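Local coordinates for protein geranylgeranyl pyrophosphate synthase (Corynebacterium glutamicum, PDB 3LMD) that probably condenses isopentenyl diphosphate units onto an allylic diphosphate to build long-chain prenyl diphosphates, as a magnesium-dependent member of the FPP/GGPP synthase family, at residues N41-Q46 with N96-A101; E49-E54 with V103-H108; G229-M234 with M321-A326; E316-M321 with F346-V351. All coordinates share one frame; numbering follows the deposited sequence.

In the fold
Near the N terminus, helix 34-55 is met twice by helix 95-118: interaction 1 (41-46 with 96-101) and interaction 2 (49-54 with 103-108) cross along the chain, centres 10 Å apart, and adjoin where Leu50 CD2 rests 4.0 Å from Lys99 CA. Both close the loop holding helices 60-69 and 77-86. Much later, interaction 3 brings helix 309-328 back to helix 219-246, and interaction 4 folds helix 335-349 onto helix 309-328. These two also cross, share Met321, and touch through Met234 CG and Tyr320 CE1, 3.7 Å apart. Interaction 2 lies opposite interactions 3 and 4 about the chain's centre.

Interaction 1. Residues N41-Q46 with N96-A101; sequences NDAMVQ and NVIKAA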
loop_
_atom_site.group_PDB
_atom_site.type_symbol
_atom_site.label_atom_id
_atom_site.label_comp_id
_atom_site.label_asym_id
_atom_site.label_seq_id
_atom_site.Cartn_x
_atom_site.Cartn_y
_atom_site.Cartn_z
ATOM N N ASN A 41 -1.131 -20.914 -22.528
ATOM C CA ASN A 41 -2.219 -21.450 -21.691
ATOM C C ASN A 41 -1.734 -22.217 -20.447
ATOM O O ASN A 41 -2.235 -21.987 -19.345
ATOM C CB ASN A 41 -3.206 -22.300 -22.502
ATOM C CG ASN A 41 -4.130 -21.452 -23.370
ATOM O OD1 ASN A 41 -4.218 -20.233 -23.199
ATOM N ND2 ASN A 41 -4.815 -22.089 -24.302
ATOM N N ASP A 42 -0.762 -23.107 -20.616
ATOM C CA ASP A 42 -0.189 -23.845 -19.478
ATOM C C ASP A 42 0.455 -22.908 -18.457
ATOM O O ASP A 42 0.348 -23.112 -17.253
ATOM C CB ASP A 42 0.896 -24.814 -19.938
ATOM C CG ASP A 42 0.339 -25.989 -20.718
ATOM O OD1 ASP A 42 -0.900 -26.085 -20.841
ATOM O OD2 ASP A 42 1.146 -26.807 -21.213
ATOM N N ALA A 43 1.168 -21.909 -18.942
ATOM C CA ALA A 43 1.806 -20.979 -18.022
ATOM C C ALA A 43 0.749 -20.090 -17.330
ATOM O O ALA A 43 0.927 -19.742 -16.164
ATOM C CB ALA A 43 2.862 -20.148 -18.738
ATOM N N MET A 44 -0.354 -19.759 -18.017
ATOM C CA MET A 44 -1.443 -18.987 -17.383
ATOM C C MET A 44 -2.100 -19.750 -16.231
ATOM O O MET A 44 -2.558 -19.143 -15.253
ATOM C CB MET A 44 -2.504 -18.485 -18.379
ATOM C CG MET A 44 -2.090 -17.267 -19.208
ATOM S SD MET A 44 -1.902 -15.704 -18.255
ATOM C CE MET A 44 -2.899 -15.999 -16.813
ATOM N N VAL A 45 -2.168 -21.075 -16.337
ATOM C CA VAL A 45 -2.712 -21.874 -15.229
ATOM C C VAL A 45 -1.780 -21.750 -14.018
ATOM O O VAL A 45 -2.217 -21.614 -12.855
ATOM C CB VAL A 45 -2.814 -23.373 -15.638
ATOM C CG1 VAL A 45 -3.092 -24.270 -14.410
ATOM C CG2 VAL A 45 -3.861 -23.563 -16.727
ATOM N N GLN A 46 -0.482 -21.814 -14.272
ATOM C CA GLN A 46 0.501 -21.676 -13.211
ATOM C C GLN A 46 0.441 -20.282 -12.539
ATOM O O GLN A 46 0.581 -20.160 -11.322
ATOM C CB GLN A 46 1.899 -21.907 -13.763
ATOM C CG GLN A 46 2.125 -23.338 -14.313
ATOM C CD GLN A 46 3.464 -23.460 -15.027
ATOM O OE1 GLN A 46 4.518 -23.426 -14.397
ATOM N NE2 GLN A 46 3.427 -23.592 -16.351
ATOM N N ASN A 96 10.395 -17.830 -12.515
ATOM C CA ASN A 96 10.458 -16.415 -12.124
ATOM C C ASN A 96 9.623 -15.497 -13.034
ATOM O O ASN A 96 9.147 -14.443 -12.592
ATOM C CB ASN A 96 11.888 -15.940 -12.031
ATOM C CG ASN A 96 12.591 -16.435 -10.760
ATOM O OD1 ASN A 96 11.972 -17.012 -9.871
ATOM N ND2 ASN A 96 13.882 -16.172 -10.670
ATOM N N VAL A 97 9.468 -15.892 -14.295
ATOM C CA VAL A 97 8.513 -15.234 -15.203
ATOM C C VAL A 97 7.080 -15.371 -14.676
ATOM O O VAL A 97 6.329 -14.395 -14.634
ATOM C CB VAL A 97 8.579 -15.819 -16.643
ATOM C CG1 VAL A 97 7.451 -15.251 -17.509
ATOM C CG2 VAL A 97 9.906 -15.508 -17.299
ATOM N N ILE A 98 6.690 -16.586 -14.282
ATOM C CA ILE A 98 5.375 -16.808 -13.666
ATOM C C ILE A 98 5.216 -15.964 -12.415
ATOM O O ILE A 98 4.170 -15.353 -12.194
ATOM C CB ILE A 98 5.191 -18.281 -13.215
ATOM C CG1 ILE A 98 5.307 -19.241 -14.398
ATOM C CG2 ILE A 98 3.864 -18.487 -12.493
ATOM C CD1 ILE A 98 4.494 -18.860 -15.538
ATOM N N LYS A 99 6.229 -15.964 -11.569
ATOM C CA LYS A 99 6.147 -15.203 -10.324
ATOM C C LYS A 99 6.064 -13.670 -10.570
ATOM O O LYS A 99 5.316 -12.955 -9.885
ATOM C CB LYS A 99 7.374 -15.543 -9.460
ATOM C CG LYS A 99 7.329 -15.061 -8.041
ATOM C CD LYS A 99 8.485 -15.680 -7.190
ATOM C CE LYS A 99 8.473 -17.215 -7.191
ATOM N NZ LYS A 99 9.330 -17.807 -6.111
ATOM N N ALA A 100 6.870 -13.163 -11.496
ATOM C CA ALA A 100 6.746 -11.751 -11.906
ATOM C C ALA A 100 5.350 -11.407 -12.438
ATOM O O ALA A 100 4.817 -10.343 -12.128
ATOM C CB ALA A 100 7.839 -11.371 -12.923
ATOM N N ALA A 101 4.737 -12.295 -13.218
ATOM C CA ALA A 101 3.410 -12.047 -13.781
ATOM C C ALA A 101 2.386 -11.955 -12.667
ATOM O O ALA A 101 1.443 -11.138 -12.732
ATOM C CB ALA A 101 3.009 -13.161 -14.786
#
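Gln46 and Ile98 mark the nearest approach of two helical backbones, with their CA atoms 6.9 Å apart. Segment 41-46 belongs to helix 34-55 and segment 96-101 to helix 95-118, and both run as regular helix through the contact. Within 96-101, Ile98 makes the contact, and its two branches divide the work. With CG1 beside the backbone N (chi1 -60°), CG2 is left anti to it and faces Gln46, while chi1 together with chi2 (-49°) carries CD1 to Ala43. The CD1 methyl, at the end of the longer branch, lies 3.7 Å from Ala43 O and 3.8 Å from Ala43 CB. The CG2 methyl meets the backbone of Gln46 instead, 3.9 Å from Gln46 C. Much of what Ile98 touches is therefore main chain, and the small Ala43 side chain lets CD1 come down to it. Of the Gln46 side chain, CB comes near, slightly farther from CG2 than the backbone is. The chain runs extended beyond CG, and its amide turns to its own helix, where Gln46 NE2 gives a weak hydrogen bond of 3.2 Å to Asp42 O. Leu83 of helix 77-86 touches both Ala43 and Ile98 and makes the pair part of a three-helix junction, while Leu93 also packs on Ala43. Such close packing between long helices is what builds the all-helical isoprenyl diphosphate synthase fold, in which helix 95-118 continues to Asp115, a metal-binding residue at some distance from this contact.

Interaction 2. Residues E49-E54 with V103-H108; sequences ELLHTE and VVEITH
Ile106 of helix 95-118 meets Leu51 and Glu54 of helix 34-55 with its longer branch. Starting from CB, that branch leaves with CG1 beside the backbone N and anti to the carbonyl carbon (chi1 -75°). Its CG1 comes first against a methyl of Leu51: Ile106 CG1 and Leu51 CD1 are 3.5 Å apart, a close fit, and the two side chains lie alongside, pointing opposite ways. At the tip, the CD1 methyl of Ile106 lies 3.9 Å from Glu54 CB and about as near Glu54 CG, the two side chains being set nearly perpendicular. Leu51 uses its other methyl as well, since Leu51 CD2 rests 4.0 Å from Glu105 CG. The axes of the two short segments cross at -47° and approach to 10.3 Å, a spacing bridged by these branched side chains. Leu146 of helix 132-157 packs on Ile106, and His149 and Leu153 of that helix on Glu54. The contact is thus entirely hydrocarbon although two glutamates take part: each lends methylene carbon to the seam, and the carboxylate of Glu105 is directed elsewhere, its OE2 held in a salt bridge by Arg76.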
loop_
_atom_site.group_PDB
_atom_site.type_symbol
_atom_site.label_atom_id
_atom_site.label_comp_id
_atom_site.label_asym_id
_atom_site.label_seq_id
_atom_site.Cartn_x
_atom_site.Cartn_y
_atom_site.Cartn_z
ATOM N N GLU A 49 -2.623 -20.309 -10.342
ATOM C CA GLU A 49 -2.449 -21.096 -9.109
ATOM C C GLU A 49 -1.701 -20.284 -8.068
ATOM O O GLU A 49 -2.089 -20.259 -6.899
ATOM C CB GLU A 49 -1.697 -22.424 -9.371
ATOM C CG GLU A 49 -2.703 -23.492 -9.818
ATOM C CD GLU A 49 -2.087 -24.703 -10.502
ATOM O OE1 GLU A 49 -0.841 -24.848 -10.497
ATOM O OE2 GLU A 49 -2.883 -25.504 -11.050
ATOM N N LEU A 50 -0.625 -19.641 -8.489
ATOM C CA LEU A 50 0.225 -18.917 -7.538
ATOM C C LEU A 50 -0.507 -17.652 -7.054
ATOM O O LEU A 50 -0.461 -17.296 -5.872
ATOM C CB LEU A 50 1.608 -18.621 -8.142
ATOM C CG LEU A 50 2.539 -17.767 -7.271
ATOM C CD1 LEU A 50 2.748 -18.409 -5.861
ATOM C CD2 LEU A 50 3.878 -17.483 -7.938
ATOM N N LEU A 51 -1.200 -16.986 -7.971
ATOM C CA LEU A 51 -2.019 -15.861 -7.588
ATOM C C LEU A 51 -3.056 -16.279 -6.548
ATOM O O LEU A 51 -3.212 -15.625 -5.507
ATOM C CB LEU A 51 -2.680 -15.259 -8.839
ATOM C CG LEU A 51 -3.693 -14.161 -8.560
ATOM C CD1 LEU A 51 -2.938 -12.924 -8.044
ATOM C CD2 LEU A 51 -4.456 -13.828 -9.883
ATOM N N HIS A 52 -3.791 -17.357 -6.808
ATOM C CA HIS A 52 -4.822 -17.778 -5.838
ATOM C C HIS A 52 -4.163 -18.127 -4.510
ATOM O O HIS A 52 -4.678 -17.801 -3.436
ATOM C CB HIS A 52 -5.587 -19.034 -6.350
ATOM C CG HIS A 52 -6.411 -19.688 -5.284
ATOM N ND1 HIS A 52 -7.574 -19.127 -4.803
ATOM C CD2 HIS A 52 -6.220 -20.832 -4.579
ATOM C CE1 HIS A 52 -8.075 -19.904 -3.854
ATOM N NE2 HIS A 52 -7.263 -20.939 -3.691
ATOM N N THR A 53 -3.011 -18.781 -4.553
ATOM C CA THR A 53 -2.321 -19.045 -3.285
ATOM C C THR A 53 -2.063 -17.739 -2.507
ATOM O O THR A 53 -2.329 -17.647 -1.312
ATOM C CB THR A 53 -1.007 -19.806 -3.533
ATOM O OG1 THR A 53 -1.333 -21.154 -3.934
ATOM C CG2 THR A 53 -0.159 -19.852 -2.298
ATOM N N GLU A 54 -1.523 -16.729 -3.180
ATOM C CA GLU A 54 -1.237 -15.463 -2.490
ATOM C C GLU A 54 -2.510 -14.810 -1.969
ATOM O O GLU A 54 -2.557 -14.349 -0.831
ATOM C CB GLU A 54 -0.520 -14.489 -3.452
ATOM C CG GLU A 54 0.895 -14.888 -3.763
ATOM C CD GLU A 54 1.843 -14.606 -2.577
ATOM O OE1 GLU A 54 1.389 -14.093 -1.543
ATOM O OE2 GLU A 54 3.042 -14.901 -2.670
ATOM N N VAL A 103 3.114 -10.962 -9.617
ATOM C CA VAL A 103 3.352 -9.679 -8.955
ATOM C C VAL A 103 2.626 -8.563 -9.709
ATOM O O VAL A 103 1.979 -7.705 -9.092
ATOM C CB VAL A 103 4.861 -9.380 -8.860
ATOM C CG1 VAL A 103 5.121 -7.879 -8.477
ATOM C CG2 VAL A 103 5.513 -10.308 -7.799
ATOM N N VAL A 104 2.729 -8.566 -11.036
ATOM C CA VAL A 104 2.024 -7.548 -11.830
ATOM C C VAL A 104 0.526 -7.621 -11.579
ATOM O O VAL A 104 -0.137 -6.590 -11.355
ATOM C CB VAL A 104 2.333 -7.672 -13.335
ATOM C CG1 VAL A 104 1.424 -6.732 -14.177
ATOM C CG2 VAL A 104 3.822 -7.355 -13.562
ATOM N N GLU A 105 -0.029 -8.819 -11.628
ATOM C CA GLU A 105 -1.478 -8.937 -11.437
ATOM C C GLU A 105 -1.955 -8.556 -10.038
ATOM O O GLU A 105 -3.031 -7.966 -9.891
ATOM C CB GLU A 105 -1.990 -10.330 -11.819
ATOM C CG GLU A 105 -3.496 -10.439 -11.697
ATOM C CD GLU A 105 -4.266 -9.696 -12.801
ATOM O OE1 GLU A 105 -3.658 -9.013 -13.639
ATOM O OE2 GLU A 105 -5.512 -9.824 -12.852
ATOM N N ILE A 106 -1.164 -8.888 -9.014
ATOM C CA ILE A 106 -1.524 -8.528 -7.633
ATOM C C ILE A 106 -1.521 -7.025 -7.485
ATOM O O ILE A 106 -2.356 -6.437 -6.790
ATOM C CB ILE A 106 -0.509 -9.128 -6.623
ATOM C CG1 ILE A 106 -0.756 -10.654 -6.469
ATOM C CG2 ILE A 106 -0.665 -8.417 -5.267
ATOM C CD1 ILE A 106 0.385 -11.379 -5.638
ATOM N N THR A 107 -0.555 -6.390 -8.130
ATOM C CA THR A 107 -0.473 -4.920 -8.075
ATOM C C THR A 107 -1.665 -4.278 -8.746
ATOM O O THR A 107 -2.250 -3.313 -8.216
ATOM C CB THR A 107 0.828 -4.435 -8.723
ATOM O OG1 THR A 107 1.929 -4.961 -7.964
ATOM C CG2 THR A 107 0.902 -2.885 -8.719
ATOM N N HIS A 108 -2.044 -4.835 -9.897
ATOM C CA HIS A 108 -3.265 -4.423 -10.572
ATOM C C HIS A 108 -4.468 -4.524 -9.652
ATOM O O HIS A 108 -5.251 -3.578 -9.550
ATOM C CB HIS A 108 -3.479 -5.271 -11.857
ATOM C CG HIS A 108 -4.816 -5.089 -12.481
ATOM N ND1 HIS A 108 -5.292 -3.848 -12.870
ATOM C CD2 HIS A 108 -5.786 -5.985 -12.790
ATOM C CE1 HIS A 108 -6.504 -3.995 -13.390
ATOM N NE2 HIS A 108 -6.827 -5.278 -13.345
#

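Interaction 3. Residues G229-M234 with M321-A326; sequences GAAVGM and MDIANA
Ala231 packs against Ile323 and Ala324 in a small, close helix-to-helix contact between helix 219-246 and helix 309-328, in the all-helical isoprenyl diphosphate synthase fold. The centre of the contact lies about 12 Å from the centre of the chain and away from the metal-binding residues. In this family a helix like 219-246 carries the second aspartate-rich motif, and the sequence later in this helix agrees with that, but the present turn lies earlier in the helix and packs on helix 309-328. The small residues set the spacing. Ala231 and Ala324 bring their CA atoms to 5.6 Å, closer than helices with bulky side chains at the interface could usually approach, and only about 113 Å² of surface is buried between the segments. Both alanines point their CB atoms at the opposing helix, and these two methyl groups meet at 4.1 Å. Ile323 adds a third apolar group: with CG1 beside the backbone N (chi1 -70°), CG2 is left anti to it, 3.9 Å from Ala231 CB. Helix 335-349 closes one flank, with Ala344 touching both Val232 and Met321. Helix 188-214 packs on the neighbouring residues of helix 219-246, Ala205 on Ala230 and Ile196 on Met234, while Phe228 of helix 219-246 itself reaches Ala324. Besides the methyl groups, the single side-chain carbon of Ala231 also rests on the main chain of helix 309-328, near Tyr320 O and with Ala231 CB 4.1 Å from Ala324 N.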
loop_
_atom_site.group_PDB
_atom_site.type_symbol
_atom_site.label_atom_id
_atom_site.label_comp_id
_atom_site.label_asym_id
_atom_site.label_seq_id
_atom_site.Cartn_x
_atom_site.Cartn_y
_atom_site.Cartn_z
ATOM N N GLY A 229 4.332 -2.092 -24.425
ATOM C CA GLY A 229 3.243 -2.177 -23.430
ATOM C C GLY A 229 2.721 -0.775 -23.082
ATOM O O GLY A 229 1.509 -0.585 -22.930
ATOM N N ALA A 230 3.605 0.209 -22.943
ATOM C CA ALA A 230 3.131 1.582 -22.674
ATOM C C ALA A 230 2.210 2.098 -23.779
ATOM O O ALA A 230 1.131 2.676 -23.507
ATOM C CB ALA A 230 4.314 2.555 -22.468
ATOM N N ALA A 231 2.610 1.862 -25.026
ATOM C CA ALA A 231 1.854 2.361 -26.178
ATOM C C ALA A 231 0.505 1.653 -26.284
ATOM O O ALA A 231 -0.522 2.280 -26.549
ATOM C CB ALA A 231 2.686 2.182 -27.475
ATOM N N VAL A 232 0.510 0.341 -26.058
ATOM C CA VAL A 232 -0.720 -0.432 -26.076
ATOM C C VAL A 232 -1.704 0.001 -24.969
ATOM O O VAL A 232 -2.914 0.068 -25.189
ATOM C CB VAL A 232 -0.406 -1.929 -25.946
ATOM C CG1 VAL A 232 -1.514 -2.656 -25.212
ATOM C CG2 VAL A 232 -0.197 -2.493 -27.321
ATOM N N GLY A 233 -1.181 0.304 -23.799
ATOM C CA GLY A 233 -2.041 0.846 -22.698
ATOM C C GLY A 233 -2.779 2.095 -23.156
ATOM O O GLY A 233 -3.973 2.269 -22.854
ATOM N N MET A 234 -2.070 2.994 -23.850
ATOM C CA MET A 234 -2.719 4.205 -24.391
ATOM C C MET A 234 -3.806 3.843 -25.406
ATOM O O MET A 234 -4.913 4.382 -25.364
ATOM C CB MET A 234 -1.678 5.162 -25.028
ATOM C CG MET A 234 -0.566 5.684 -24.070
ATOM S SD MET A 234 -1.211 6.710 -22.671
ATOM C CE MET A 234 -2.500 7.694 -23.590
ATOM N N MET A 321 -0.245 3.693 -32.344
ATOM C CA MET A 321 -0.086 2.424 -33.073
ATOM C C MET A 321 1.224 2.481 -33.856
ATOM O O MET A 321 1.906 1.467 -33.943
ATOM C CB MET A 321 -1.277 2.135 -34.035
ATOM C CG MET A 321 -1.256 0.700 -34.732
ATOM S SD MET A 321 -1.402 -0.731 -33.578
ATOM C CE MET A 321 0.139 -1.603 -33.871
ATOM N N ASP A 322 1.584 3.668 -34.387
ATOM C CA ASP A 322 2.889 3.857 -35.058
ATOM C C ASP A 322 4.013 3.659 -34.071
ATOM O O ASP A 322 5.010 3.024 -34.373
ATOM C CB ASP A 322 3.036 5.272 -35.668
ATOM C CG ASP A 322 2.180 5.475 -36.909
ATOM O OD1 ASP A 322 1.730 4.476 -37.507
ATOM O OD2 ASP A 322 1.953 6.644 -37.269
ATOM N N ILE A 323 3.874 4.213 -32.877
ATOM C CA ILE A 323 4.882 3.976 -31.832
ATOM C C ILE A 323 5.016 2.489 -31.497
ATOM O O ILE A 323 6.132 1.970 -31.383
ATOM C CB ILE A 323 4.537 4.781 -30.535
ATOM C CG1 ILE A 323 4.728 6.292 -30.775
ATOM C CG2 ILE A 323 5.406 4.328 -29.335
ATOM C CD1 ILE A 323 4.033 7.179 -29.708
ATOM N N ALA A 324 3.880 1.818 -31.346
ATOM C CA ALA A 324 3.861 0.387 -31.029
ATOM C C ALA A 324 4.600 -0.412 -32.120
ATOM O O ALA A 324 5.409 -1.281 -31.811
ATOM C CB ALA A 324 2.423 -0.106 -30.881
ATOM N N ASN A 325 4.318 -0.099 -33.384
ATOM C CA ASN A 325 4.973 -0.764 -34.516
ATOM C C ASN A 325 6.464 -0.484 -34.553
ATOM O O ASN A 325 7.257 -1.380 -34.878
ATOM C CB ASN A 325 4.323 -0.358 -35.842
ATOM C CG ASN A 325 3.079 -1.179 -36.138
ATOM O OD1 ASN A 325 3.005 -2.346 -35.773
ATOM N ND2 ASN A 325 2.117 -0.578 -36.811
ATOM N N ALA A 326 6.853 0.735 -34.181
ATOM C CA ALA A 326 8.267 1.069 -34.083
ATOM C C ALA A 326 8.949 0.296 -32.960
ATOM O O ALA A 326 10.126 -0.037 -33.069
ATOM C CB ALA A 326 8.504 2.591 -33.929
#

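Interaction 4. Residues E316-M321 with F346-V351; sequences EVYRYM and FTVKRV
Val348 projects as a forked bump into a hollow on helix 309-328 framed by Val317, Tyr318 and Met321. Val317 CG1 meets both methyl prongs of the fork, while Met321 SD lies by CG2 and the Tyr318 ring edge by CG1. Val348 CG2 fits between Val317 CG1, 3.7 Å away, and the sulfur of Met321, with 3.9 Å from Val348 CG2 to Met321 SD. The Met321 chain leaves with CG anti to the backbone N (chi1 -173°) and then bends at chi2, bringing SD round to this prong. Val348 CG1 touches the rim of the Tyr318 ring, 3.7 Å from Tyr318 CE1, and lies near the ring plane, so the aromatic group offers its edge here. Val317 CG1 comes within 4.0 Å of Val348 CG1 too. The hollow belongs to the C-terminal part of the all-helical isoprenyl diphosphate synthase fold, where helix 335-349 turns back along helix 309-328. Helix 219-246 adds a third surface, with Ile238 packed on Val317 and Ile243 on Val351. Beyond the hollow, Tyr318 OH forms a weak hydrogen bond with Glu353 N, and Val351 O accepts one from Arg310 NH1.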
loop_
_atom_site.group_PDB
_atom_site.type_symbol
_atom_site.label_atom_id
_atom_site.label_comp_id
_atom_site.label_asym_id
_atom_site.label_seq_id
_atom_site.Cartn_x
_atom_site.Cartn_y
_atom_site.Cartn_z
ATOM N N GLU A 316 -4.966 10.140 -32.891
ATOM C CA GLU A 316 -4.058 9.940 -31.733
ATOM C C GLU A 316 -3.831 8.435 -31.480
ATOM O O GLU A 316 -2.704 7.987 -31.244
ATOM C CB GLU A 316 -4.629 10.661 -30.507
ATOM C CG GLU A 316 -3.739 10.636 -29.283
ATOM C CD GLU A 316 -2.556 11.592 -29.387
ATOM O OE1 GLU A 316 -2.205 12.032 -30.501
ATOM O OE2 GLU A 316 -1.967 11.891 -28.339
ATOM N N VAL A 317 -4.892 7.644 -31.583
ATOM C CA VAL A 317 -4.745 6.165 -31.584
ATOM C C VAL A 317 -3.747 5.693 -32.647
ATOM O O VAL A 317 -2.878 4.836 -32.386
ATOM C CB VAL A 317 -6.094 5.449 -31.796
ATOM C CG1 VAL A 317 -5.879 3.922 -32.009
ATOM C CG2 VAL A 317 -7.018 5.667 -30.579
ATOM N N TYR A 318 -3.842 6.260 -33.840
ATOM C CA TYR A 318 -2.943 5.829 -34.915
ATOM C C TYR A 318 -1.501 6.183 -34.624
ATOM O O TYR A 318 -0.586 5.459 -35.027
ATOM C CB TYR A 318 -3.330 6.465 -36.258
ATOM C CG TYR A 318 -4.657 6.003 -36.809
ATOM C CD1 TYR A 318 -5.138 4.723 -36.545
ATOM C CD2 TYR A 318 -5.402 6.832 -37.654
ATOM C CE1 TYR A 318 -6.340 4.285 -37.077
ATOM C CE2 TYR A 318 -6.605 6.399 -38.191
ATOM C CZ TYR A 318 -7.070 5.135 -37.911
ATOM O OH TYR A 318 -8.274 4.716 -38.464
ATOM N N ARG A 319 -1.306 7.320 -33.967
ATOM C CA ARG A 319 0.018 7.774 -33.605
ATOM C C ARG A 319 0.656 6.808 -32.577
ATOM O O ARG A 319 1.842 6.461 -32.680
ATOM C CB ARG A 319 -0.073 9.198 -33.024
ATOM C CG ARG A 319 1.280 9.817 -32.664
ATOM C CD ARG A 319 1.153 11.259 -32.194
ATOM N NE ARG A 319 0.650 11.359 -30.827
ATOM C CZ ARG A 319 1.374 11.132 -29.733
ATOM N NH1 ARG A 319 0.822 11.285 -28.534
ATOM N NH2 ARG A 319 2.650 10.766 -29.830
ATOM N N TYR A 320 -0.129 6.366 -31.594
ATOM C CA TYR A 320 0.360 5.329 -30.652
ATOM C C TYR A 320 0.569 3.994 -31.336
ATOM O O TYR A 320 1.461 3.245 -30.963
ATOM C CB TYR A 320 -0.594 5.180 -29.469
ATOM C CG TYR A 320 -0.453 6.344 -28.534
ATOM C CD1 TYR A 320 0.724 6.524 -27.802
ATOM C CD2 TYR A 320 -1.488 7.252 -28.349
ATOM C CE1 TYR A 320 0.886 7.609 -26.930
ATOM C CE2 TYR A 320 -1.338 8.332 -27.470
ATOM C CZ TYR A 320 -0.152 8.504 -26.766
ATOM O OH TYR A 320 0.011 9.558 -25.861
ATOM N N MET A 321 -0.245 3.693 -32.344
ATOM C CA MET A 321 -0.086 2.424 -33.073
ATOM C C MET A 321 1.224 2.481 -33.856
ATOM O O MET A 321 1.906 1.467 -33.943
ATOM C CB MET A 321 -1.277 2.135 -34.035
ATOM C CG MET A 321 -1.256 0.700 -34.732
ATOM S SD MET A 321 -1.402 -0.731 -33.578
ATOM C CE MET A 321 0.139 -1.603 -33.871
ATOM N N PHE A 346 -5.976 -5.346 -33.703
ATOM C CA PHE A 346 -7.359 -5.755 -33.538
ATOM C C PHE A 346 -8.107 -4.710 -32.715
ATOM O O PHE A 346 -9.275 -4.402 -32.968
ATOM C CB PHE A 346 -7.423 -7.116 -32.835
ATOM C CG PHE A 346 -8.826 -7.609 -32.600
ATOM C CD1 PHE A 346 -9.489 -8.355 -33.574
ATOM C CD2 PHE A 346 -9.486 -7.324 -31.416
ATOM C CE1 PHE A 346 -10.795 -8.811 -33.363
ATOM C CE2 PHE A 346 -10.794 -7.774 -31.200
ATOM C CZ PHE A 346 -11.445 -8.517 -32.174
ATOM N N THR A 347 -7.435 -4.167 -31.715
ATOM C CA THR A 347 -8.057 -3.148 -30.875
ATOM C C THR A 347 -8.321 -1.885 -31.699
ATOM O O THR A 347 -9.398 -1.307 -31.645
ATOM C CB THR A 347 -7.158 -2.807 -29.660
ATOM O OG1 THR A 347 -6.877 -4.011 -28.927
ATOM C CG2 THR A 347 -7.848 -1.794 -28.740
ATOM N N VAL A 348 -7.329 -1.444 -32.461
ATOM C CA VAL A 348 -7.533 -0.243 -33.264
ATOM C C VAL A 348 -8.709 -0.448 -34.244
ATOM O O VAL A 348 -9.536 0.455 -34.442
ATOM C CB VAL A 348 -6.261 0.119 -34.027
ATOM C CG1 VAL A 348 -6.510 1.289 -34.992
ATOM C CG2 VAL A 348 -5.091 0.435 -32.996
ATOM N N LYS A 349 -8.791 -1.645 -34.819
ATOM C CA LYS A 349 -9.846 -1.984 -35.794
ATOM C C LYS A 349 -11.246 -1.944 -35.216
ATOM O O LYS A 349 -12.224 -1.880 -35.958
ATOM C CB LYS A 349 -9.591 -3.355 -36.414
ATOM C CG LYS A 349 -8.867 -3.291 -37.741
ATOM C CD LYS A 349 -8.148 -4.587 -38.075
ATOM C CE LYS A 349 -7.382 -4.421 -39.388
ATOM N NZ LYS A 349 -6.501 -5.576 -39.694
ATOM N N ARG A 350 -11.372 -1.985 -33.895
ATOM C CA ARG A 350 -12.701 -1.791 -33.312
ATOM C C ARG A 350 -13.293 -0.398 -33.621
ATOM O O ARG A 350 -14.516 -0.214 -33.543
ATOM C CB ARG A 350 -12.674 -1.956 -31.796
ATOM C CG ARG A 350 -12.230 -3.315 -31.272
ATOM C CD ARG A 350 -12.234 -3.269 -29.743
ATOM N NE ARG A 350 -11.661 -4.482 -29.171
ATOM C CZ ARG A 350 -12.376 -5.554 -28.825
ATOM N NH1 ARG A 350 -13.697 -5.562 -28.988
ATOM N NH2 ARG A 350 -11.768 -6.620 -28.312
ATOM N N VAL A 351 -12.439 0.592 -33.908
ATOM C CA VAL A 351 -12.910 1.969 -34.137
ATOM C C VAL A 351 -12.384 2.552 -35.449
ATOM O O VAL A 351 -12.890 3.549 -35.943
ATOM C CB VAL A 351 -12.538 2.928 -32.979
ATOM C CG1 VAL A 351 -13.324 2.579 -31.734
ATOM C CG2 VAL A 351 -11.019 2.886 -32.697
#